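Local coordinates for protein N6 adenine specific DNA methylase (Encephalitozoon cuniculi, PDB 3Q87) that probably transfers methyl groups from S-adenosylmethionine to protein, as the catalytic subunit of the Mtq2-Trm112 complex responsible for methylating the translation termination factor eRF1, at residues E58-G62 and G63-R67. Sequence-based numbering, arbitrary orientation.
Sequences ESHRG and GNLVR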
loop_
_atom_site.group_PDB
_atom_site.type_symbol
_atom_site.label_atom_id
_atom_site.label_comp_id
_atom_site.label_asym_id
_atom_site.label_seq_id
_atom_site.Cartn_x
_atom_site.Cartn_y
_atom_site.Cartn_z
ATOM N N GLU B 58 -9.500 6.641 -9.219
ATOM C CA GLU B 58 -10.916 6.615 -9.583
ATOM C C GLU B 58 -11.200 5.789 -10.846
ATOM O O GLU B 58 -12.334 5.384 -11.078
ATOM C CB GLU B 58 -11.444 8.038 -9.775
ATOM C CG GLU B 58 -11.718 8.772 -8.460
ATOM C CD GLU B 58 -11.992 10.258 -8.670
ATOM O OE1 GLU B 58 -11.821 10.748 -9.813
ATOM O OE2 GLU B 58 -12.367 10.940 -7.692
ATOM N N SER B 59 -10.173 5.546 -11.657
ATOM C CA SER B 59 -10.325 4.698 -12.837
ATOM C C SER B 59 -9.455 3.445 -12.734
ATOM O O SER B 59 -8.965 2.916 -13.738
ATOM C CB SER B 59 -9.991 5.495 -14.101
ATOM O OG SER B 59 -10.891 6.582 -14.243
ATOM N N HIS B 60 -9.271 2.964 -11.512
ATOM C CA HIS B 60 -8.336 1.872 -11.243
ATOM C C HIS B 60 -8.920 0.519 -11.673
ATOM O O HIS B 60 -10.132 0.297 -11.554
ATOM C CB HIS B 60 -7.982 1.878 -9.749
ATOM C CG HIS B 60 -6.871 0.949 -9.372
ATOM N ND1 HIS B 60 -5.601 1.390 -9.056
ATOM C CD2 HIS B 60 -6.847 -0.397 -9.235
ATOM C CE1 HIS B 60 -4.842 0.355 -8.753
ATOM N NE2 HIS B 60 -5.578 -0.739 -8.839
ATOM N N ARG B 61 -8.065 -0.373 -12.182
ATOM C CA ARG B 61 -8.482 -1.724 -12.564
ATOM C C ARG B 61 -9.175 -2.428 -11.406
ATOM O O ARG B 61 -10.067 -3.258 -11.594
ATOM C CB ARG B 61 -7.278 -2.552 -13.003
ATOM C CG ARG B 61 -6.819 -2.233 -14.401
ATOM C CD ARG B 61 -5.459 -2.815 -14.649
ATOM N NE ARG B 61 -5.052 -2.635 -16.034
ATOM C CZ ARG B 61 -4.774 -1.462 -16.587
ATOM N NH1 ARG B 61 -4.863 -0.355 -15.867
ATOM N NH2 ARG B 61 -4.389 -1.402 -17.859
ATOM N N GLY B 62 -8.750 -2.092 -10.199
ATOM C CA GLY B 62 -9.422 -2.569 -9.012
ATOM C C GLY B 62 -8.433 -3.068 -7.996
ATOM O O GLY B 62 -7.419 -3.674 -8.352
ATOM N N GLY B 63 -8.717 -2.816 -6.724
ATOM C CA GLY B 63 -7.804 -3.259 -5.696
ATOM C C GLY B 63 -8.107 -2.596 -4.377
ATOM O O GLY B 63 -9.215 -2.119 -4.152
ATOM N N ASN B 64 -7.115 -2.567 -3.504
ATOM C CA ASN B 64 -7.278 -1.938 -2.202
ATOM C C ASN B 64 -6.586 -0.586 -2.250
ATOM O O ASN B 64 -5.366 -0.496 -2.167
ATOM C CB ASN B 64 -6.706 -2.862 -1.141
ATOM C CG ASN B 64 -7.327 -4.254 -1.218
ATOM O OD1 ASN B 64 -8.525 -4.416 -0.994
ATOM N ND2 ASN B 64 -6.530 -5.245 -1.571
ATOM N N LEU B 65 -7.388 0.456 -2.431
ATOM C CA LEU B 65 -6.885 1.744 -2.866
ATOM C C LEU B 65 -6.698 2.734 -1.722
ATOM O O LEU B 65 -7.602 2.935 -0.900
ATOM C CB LEU B 65 -7.819 2.326 -3.929
ATOM C CG LEU B 65 -8.100 1.379 -5.108
ATOM C CD1 LEU B 65 -8.892 2.099 -6.179
ATOM C CD2 LEU B 65 -6.809 0.811 -5.702
ATOM N N VAL B 66 -5.513 3.337 -1.684
ATOM C CA VAL B 66 -5.198 4.392 -0.737
ATOM C C VAL B 66 -4.618 5.574 -1.487
ATOM O O VAL B 66 -3.672 5.415 -2.260
ATOM C CB VAL B 66 -4.165 3.910 0.308
ATOM C CG1 VAL B 66 -3.965 4.978 1.402
ATOM C CG2 VAL B 66 -4.619 2.577 0.916
ATOM N N ARG B 67 -5.190 6.758 -1.302
ATOM C CA ARG B 67 -4.519 7.941 -1.828
ATOM C C ARG B 67 -3.540 8.405 -0.753
ATOM O O ARG B 67 -3.945 8.693 0.370
ATOM C CB ARG B 67 -5.491 9.054 -2.188
ATOM C CG ARG B 67 -4.747 10.341 -2.497
ATOM C CD ARG B 67 -5.585 11.332 -3.228
ATOM N NE ARG B 67 -4.781 12.451 -3.721
ATOM C CZ ARG B 67 -4.878 13.695 -3.267
ATOM N NH1 ARG B 67 -5.739 13.978 -2.301
ATOM N NH2 ARG B 67 -4.114 14.652 -3.773
#
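Leu65 sets one methyl squarely over a face of the His60 ring: CD2 stands 3.5 Å from the ring centroid and only 3° off the ring normal, a CH-pi contact in which every ring atom lies at nearly the same distance from the methyl. The other branch reaches further back along the histidine, with Leu65 CD1 3.7 Å from His60 CB, so the forked leucine covers both the ring and its stem. Because His60 places CG anti to its own backbone N (chi1 -171°), the imidazole swings inward across the bend to meet it. A ring suits this place because its flat face takes the methyl while its edge carries nitrogens able to bond elsewhere; His60 ND1 makes a weak hydrogen bond to Ser33 O, which probably helps to fix the ring's rotation. The chain turns between them through Gly62 and Gly63, at backbone angles that suit glycine, which carries no CB to crowd the preceding carbonyl oxygen. This loop joins helix 54-58 to strand 65-67 in the Rossmann-like methyltransferase fold. Ser49 of strand 46-51 touches both His60 and Leu65, whereas Ile115 of the neighbouring Trm112 chain packs on Leu65. His60 lies about 8 Å from the bound S-adenosylmethionine, measured from its side chain. Dispersion and weak CH-pi attraction therefore join the two residues, leaving ND1 to direct its weak bond to Ser33 O.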